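Local coordinates for SVP1-like protein 2 (Kluyveromyces lactis, PDB 4V16) that probably binds phosphoinositides such as phosphatidylinositol 3,5-bisphosphate through a beta-propeller and thereby associates with membranes, at residues A[16-21]-A[32-37]; A[26-31]-A[59-64]. One frame throughout, in Å; residues are numbered along the deposited sequence.

Overall arrangement
Both contacts use the first blade of the propeller but join different things. Contact 1 (16-21 with 32-37) stays within that blade, pairing the start of strand 19-22 with the end of strand 28-32, and lies towards the surface, its centre about 17 Å from that of the chain. Contact 2 (26-31 with 59-64) packs strand 28-32 against strand 59-61 of the next blade; it is buried, with its centre about 11 Å from the chain centre. Backbone bonds and a small proline-valine patch carry the first, whereas apolar side chains carry the second, with a polar end. The two meet where Asp19 OD2 forms a salt bridge to Arg60 NH1 (3.0 Å) and where Phe37 packs on Ile59.

Contact 1: A[16-21]-A[32-37]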
loop_
_atom_site.group_PDB
_atom_site.type_symbol
_atom_site.label_atom_id
_atom_site.label_comp_id
_atom_site.label_asym_id
_atom_site.label_seq_id
_atom_site.Cartn_x
_atom_site.Cartn_y
_atom_site.Cartn_z
ATOM N N PRO A 16 -12.445 -0.762 -17.619
ATOM C CA PRO A 16 -12.235 -1.325 -16.281
ATOM C C PRO A 16 -10.853 -1.000 -15.725
ATOM O O PRO A 16 -9.906 -0.849 -16.497
ATOM C CB PRO A 16 -12.388 -2.827 -16.512
ATOM C CG PRO A 16 -11.889 -3.025 -17.899
ATOM C CD PRO A 16 -12.271 -1.784 -18.669
ATOM N N ILE A 17 -10.742 -0.892 -14.405
ATOM C CA ILE A 17 -9.449 -0.683 -13.766
ATOM C C ILE A 17 -8.734 -2.019 -13.592
ATOM O O ILE A 17 -9.221 -2.914 -12.901
ATOM C CB ILE A 17 -9.600 0.024 -12.402
ATOM C CG1 ILE A 17 -9.906 1.509 -12.627
ATOM C CG2 ILE A 17 -8.327 -0.131 -11.563
ATOM C CD1 ILE A 17 -10.165 2.311 -11.358
ATOM N N VAL A 18 -7.575 -2.141 -14.233
ATOM C CA VAL A 18 -6.761 -3.347 -14.150
ATOM C C VAL A 18 -5.970 -3.363 -12.847
ATOM O O VAL A 18 -5.987 -4.347 -12.107
ATOM C CB VAL A 18 -5.792 -3.447 -15.346
ATOM C CG1 VAL A 18 -4.833 -4.625 -15.179
ATOM C CG2 VAL A 18 -6.572 -3.569 -16.651
ATOM N N ASP A 19 -5.265 -2.268 -12.581
ATOM C CA ASP A 19 -4.548 -2.101 -11.326
ATOM C C ASP A 19 -4.566 -0.635 -10.914
ATOM O O ASP A 19 -4.745 0.253 -11.746
ATOM C CB ASP A 19 -3.105 -2.599 -11.448
ATOM C CG ASP A 19 -2.413 -2.724 -10.097
ATOM O OD1 ASP A 19 -3.047 -3.226 -9.142
ATOM O OD2 ASP A 19 -1.237 -2.316 -9.986
ATOM N N TYR A 20 -4.386 -0.392 -9.620
ATOM C CA TYR A 20 -4.359 0.962 -9.087
ATOM C C TYR A 20 -3.491 1.003 -7.838
ATOM O O TYR A 20 -3.385 0.011 -7.118
ATOM C CB TYR A 20 -5.776 1.451 -8.772
ATOM C CG TYR A 20 -6.450 0.702 -7.643
ATOM C CD1 TYR A 20 -6.773 -0.642 -7.771
ATOM C CD2 TYR A 20 -6.773 1.343 -6.455
ATOM C CE1 TYR A 20 -7.388 -1.330 -6.746
ATOM C CE2 TYR A 20 -7.392 0.662 -5.421
ATOM C CZ TYR A 20 -7.697 -0.675 -5.574
ATOM O OH TYR A 20 -8.313 -1.364 -4.553
ATOM N N GLU A 21 -2.866 2.148 -7.587
ATOM C CA GLU A 21 -2.007 2.304 -6.419
ATOM C C GLU A 21 -1.692 3.776 -6.167
ATOM O O GLU A 21 -1.674 4.580 -7.098
ATOM C CB GLU A 21 -0.711 1.507 -6.606
ATOM C CG GLU A 21 0.191 1.464 -5.381
ATOM C CD GLU A 21 -0.487 0.847 -4.172
ATOM O OE1 GLU A 21 -0.433 -0.395 -4.029
ATOM O OE2 GLU A 21 -1.071 1.604 -3.365
ATOM N N SER A 32 -4.231 1.685 -14.194
ATOM C CA SER A 32 -4.040 1.140 -15.531
ATOM C C SER A 32 -5.334 0.514 -16.041
ATOM O O SER A 32 -6.046 -0.166 -15.298
ATOM C CB SER A 32 -2.916 0.105 -15.537
ATOM O OG SER A 32 -3.251 -1.020 -14.744
ATOM N N THR A 33 -5.633 0.766 -17.309
ATOM C CA THR A 33 -6.775 0.161 -17.979
ATOM C C THR A 33 -6.242 -0.683 -19.127
ATOM O O THR A 33 -5.038 -0.676 -19.394
ATOM C CB THR A 33 -7.760 1.225 -18.501
ATOM O OG1 THR A 33 -7.151 1.975 -19.559
ATOM C CG2 THR A 33 -8.170 2.168 -17.383
ATOM N N PRO A 34 -7.124 -1.435 -19.800
ATOM C CA PRO A 34 -6.650 -2.216 -20.948
ATOM C C PRO A 34 -6.159 -1.332 -22.093
ATOM O O PRO A 34 -5.344 -1.776 -22.903
ATOM C CB PRO A 34 -7.891 -3.011 -21.369
ATOM C CG PRO A 34 -8.764 -3.036 -20.162
ATOM C CD PRO A 34 -8.528 -1.735 -19.474
ATOM N N LYS A 35 -6.643 -0.095 -22.141
ATOM C CA LYS A 35 -6.338 0.815 -23.238
ATOM C C LYS A 35 -5.267 1.846 -22.870
ATOM O O LYS A 35 -4.575 2.364 -23.746
ATOM C CB LYS A 35 -7.607 1.522 -23.690
ATOM N N SER A 36 -5.127 2.142 -21.581
ATOM C CA SER A 36 -4.213 3.194 -21.144
ATOM C C SER A 36 -3.835 3.077 -19.671
ATOM O O SER A 36 -4.232 2.135 -18.988
ATOM C CB SER A 36 -4.844 4.567 -21.389
ATOM O OG SER A 36 -5.931 4.792 -20.503
ATOM N N PHE A 37 -3.049 4.042 -19.199
ATOM C CA PHE A 37 -2.849 4.240 -17.769
ATOM C C PHE A 37 -2.846 5.739 -17.475
ATOM O O PHE A 37 -2.267 6.528 -18.224
ATOM C CB PHE A 37 -1.558 3.565 -17.281
ATOM C CG PHE A 37 -0.288 4.197 -17.789
ATOM C CD1 PHE A 37 0.255 5.306 -17.158
ATOM C CD2 PHE A 37 0.388 3.651 -18.869
ATOM C CE1 PHE A 37 1.429 5.878 -17.615
ATOM C CE2 PHE A 37 1.565 4.218 -19.326
ATOM C CZ PHE A 37 2.085 5.332 -18.697
#
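Ser32 OG has two partners: it receives a weak bond from Asp19 N (3.2 Å, N-H...O angle 125°) and is hydrogen-bonded to the carbonyl oxygen of Gly57, outside these segments. Its position between the backbone N and the carbonyl carbon (chi1 65°) keeps the hydroxyl beside Asp19 and within 3.6 Å of Val18 CB. The backbone of Ser32 supplies the stronger pairing. Ser32 O accepts from Val18 N at 2.7 Å, and Ser32 N donates to Asp19 O at 2.9 Å. Two residues, Val18 and Asp19, thus face one, which is the definition of a classic beta bulge, here at the start of strand 19-22 in the first blade. Beyond the bulge the contact becomes apolar: the Pro16 ring lies across that of Pro34, with the two CD atoms 3.8 Å apart, while Val18 CG2 approaches Pro34 CD at 3.9 Å. Thr33 turns its CG2 to Pro16 O (3.6 Å), and its OG1 accepts from Ser36 N at 2.9 Å, an ST motif. With an alanine here OG1 is gone, and the turn before strand 36-41, lacking the bond to Ser36 N, would probably be less firmly fixed.

Contact 2: A[26-31]-A[59-64]; sequences QSCLIV and IRMLHR
Two neighbouring propeller blades meet face to face here, the second strand of one blade against the first strand of the next, with Ile30, the residue with the most surface covered, packed on Ile59. The axes of strands 28-31 and 59-61 approach to 6.9 Å with their directions 155° apart, too far for backbone pairing, so side chains fill the interface. Ile30 and Ile59 cross at about a right angle and touch through their CD1 methyls at 3.5 Å. Each has CG1 anti to its own backbone N (chi1 -176° in Ile30), which sends the longer branch into the interface. The other branch of Ile30, CG2, rests on Met61 CB at 4.0 Å. Further along, the extended Met61 chain lays its SD 3.8 Å from Cys28 CB. Ile39 and Ile68, from the adjoining strands of the two blades, continue this apolar layer.

At the more exposed end Arg64 bridges the blades. Its NE donates to Ser27 OG at 2.8 Å (N-H...O angle 153°), the acceptor lying slightly off the guanidinium plane. Cys28 SG sits over the centre of one face of the Arg64 guanidinium, 3.5 Å from Arg64 NH2, which is also hydrogen-bonded to Asn41 OD1. This grading, from apolar side chains between the sheets to a polar link at the edge, suits the blade-to-blade packing of the seven-bladed beta-propeller of the PROPPIN family.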
loop_
_atom_site.group_PDB
_atom_site.type_symbol
_atom_site.label_atom_id
_atom_site.label_comp_id
_atom_site.label_asym_id
_atom_site.label_seq_id
_atom_site.Cartn_x
_atom_site.Cartn_y
_atom_site.Cartn_z
ATOM N N GLN A 26 0.893 9.552 -1.015
ATOM C CA GLN A 26 -0.530 9.352 -1.296
ATOM C C GLN A 26 -1.223 10.610 -1.806
ATOM O O GLN A 26 -2.426 10.785 -1.613
ATOM C CB GLN A 26 -1.256 8.848 -0.049
ATOM C CG GLN A 26 -0.524 7.744 0.672
ATOM C CD GLN A 26 -1.384 7.085 1.713
ATOM O OE1 GLN A 26 -1.784 5.935 1.556
ATOM N NE2 GLN A 26 -1.686 7.814 2.781
ATOM N N SER A 27 -0.464 11.479 -2.465
ATOM C CA SER A 27 -1.031 12.669 -3.086
ATOM C C SER A 27 -1.486 12.364 -4.509
ATOM O O SER A 27 -2.223 13.146 -5.111
ATOM C CB SER A 27 -0.014 13.810 -3.091
ATOM O OG SER A 27 1.163 13.438 -3.784
ATOM N N CYS A 28 -1.046 11.223 -5.036
ATOM C CA CYS A 28 -1.379 10.816 -6.398
ATOM C C CYS A 28 -1.949 9.404 -6.448
ATOM O O CYS A 28 -1.612 8.558 -5.621
ATOM C CB CYS A 28 -0.146 10.897 -7.302
ATOM S SG CYS A 28 0.374 12.580 -7.716
ATOM N N LEU A 29 -2.819 9.173 -7.428
ATOM C CA LEU A 29 -3.361 7.851 -7.714
ATOM C C LEU A 29 -3.074 7.506 -9.166
ATOM O O LEU A 29 -3.485 8.230 -10.073
ATOM C CB LEU A 29 -4.867 7.802 -7.446
ATOM C CG LEU A 29 -5.604 6.530 -7.885
ATOM C CD1 LEU A 29 -5.190 5.335 -7.041
ATOM C CD2 LEU A 29 -7.107 6.738 -7.822
ATOM N N ILE A 30 -2.363 6.405 -9.381
ATOM C CA ILE A 30 -2.073 5.933 -10.729
ATOM C C ILE A 30 -2.839 4.639 -10.982
ATOM O O ILE A 30 -2.853 3.740 -10.141
ATOM C CB ILE A 30 -0.558 5.722 -10.947
ATOM C CG1 ILE A 30 -0.278 5.322 -12.396
ATOM C CG2 ILE A 30 0.001 4.682 -9.978
ATOM C CD1 ILE A 30 1.164 5.530 -12.809
ATOM N N VAL A 31 -3.492 4.566 -12.139
ATOM C CA VAL A 31 -4.309 3.413 -12.499
ATOM C C VAL A 31 -3.971 2.957 -13.910
ATOM O O VAL A 31 -3.489 3.745 -14.723
ATOM C CB VAL A 31 -5.825 3.729 -12.414
ATOM C CG1 VAL A 31 -6.167 4.398 -11.090
ATOM C CG2 VAL A 31 -6.272 4.606 -13.579
ATOM N N ILE A 59 1.084 -1.319 -12.011
ATOM C CA ILE A 59 1.740 -0.052 -12.306
ATOM C C ILE A 59 2.007 0.730 -11.027
ATOM O O ILE A 59 1.157 0.797 -10.136
ATOM C CB ILE A 59 0.896 0.801 -13.276
ATOM C CG1 ILE A 59 1.654 2.070 -13.661
ATOM C CG2 ILE A 59 -0.464 1.129 -12.665
ATOM C CD1 ILE A 59 1.090 2.763 -14.871
ATOM N N ARG A 60 3.200 1.309 -10.945
ATOM C CA ARG A 60 3.615 2.071 -9.779
ATOM C C ARG A 60 4.190 3.410 -10.204
ATOM O O ARG A 60 4.472 3.635 -11.382
ATOM C CB ARG A 60 4.647 1.294 -8.962
ATOM C CG ARG A 60 4.116 0.023 -8.327
ATOM C CD ARG A 60 3.104 0.323 -7.237
ATOM N NE ARG A 60 2.605 -0.899 -6.616
ATOM C CZ ARG A 60 1.590 -1.620 -7.081
ATOM N NH1 ARG A 60 0.948 -1.251 -8.183
ATOM N NH2 ARG A 60 1.213 -2.718 -6.441
ATOM N N MET A 61 4.377 4.287 -9.225
ATOM C CA MET A 61 4.765 5.665 -9.474
ATOM C C MET A 61 5.790 6.110 -8.437
ATOM O O MET A 61 5.691 5.744 -7.263
ATOM C CB MET A 61 3.527 6.560 -9.434
ATOM C CG MET A 61 3.774 8.022 -9.718
ATOM S SD MET A 61 2.244 8.964 -9.550
ATOM C CE MET A 61 2.789 10.589 -10.076
ATOM N N LEU A 62 6.778 6.888 -8.872
ATOM C CA LEU A 62 7.815 7.385 -7.971
ATOM C C LEU A 62 7.532 8.814 -7.521
ATOM O O LEU A 62 7.833 9.768 -8.240
ATOM C CB LEU A 62 9.189 7.317 -8.642
ATOM C CG LEU A 62 10.368 7.815 -7.797
ATOM C CD1 LEU A 62 10.442 7.092 -6.453
ATOM C CD2 LEU A 62 11.675 7.647 -8.561
ATOM N N HIS A 63 6.957 8.945 -6.328
ATOM C CA HIS A 63 6.666 10.246 -5.732
ATOM C C HIS A 63 5.821 11.095 -6.684
ATOM O O HIS A 63 4.756 10.656 -7.120
ATOM C CB HIS A 63 7.970 10.957 -5.357
ATOM C CG HIS A 63 8.831 10.167 -4.418
ATOM N ND1 HIS A 63 8.382 9.721 -3.197
ATOM C CD2 HIS A 63 10.113 9.746 -4.528
ATOM C CE1 HIS A 63 9.351 9.056 -2.590
ATOM N NE2 HIS A 63 10.410 9.056 -3.376
ATOM N N ARG A 64 6.286 12.302 -6.998
ATOM C CA ARG A 64 5.609 13.156 -7.969
ATOM C C ARG A 64 6.540 13.490 -9.133
ATOM O O ARG A 64 6.455 14.566 -9.728
ATOM C CB ARG A 64 5.106 14.435 -7.297
ATOM C CG ARG A 64 3.928 14.207 -6.375
ATOM C CD ARG A 64 3.355 15.513 -5.867
ATOM N NE ARG A 64 1.907 15.419 -5.679
ATOM C CZ ARG A 64 0.992 15.883 -6.528
ATOM N NH1 ARG A 64 1.345 16.504 -7.648
ATOM N NH2 ARG A 64 -0.293 15.733 -6.250
#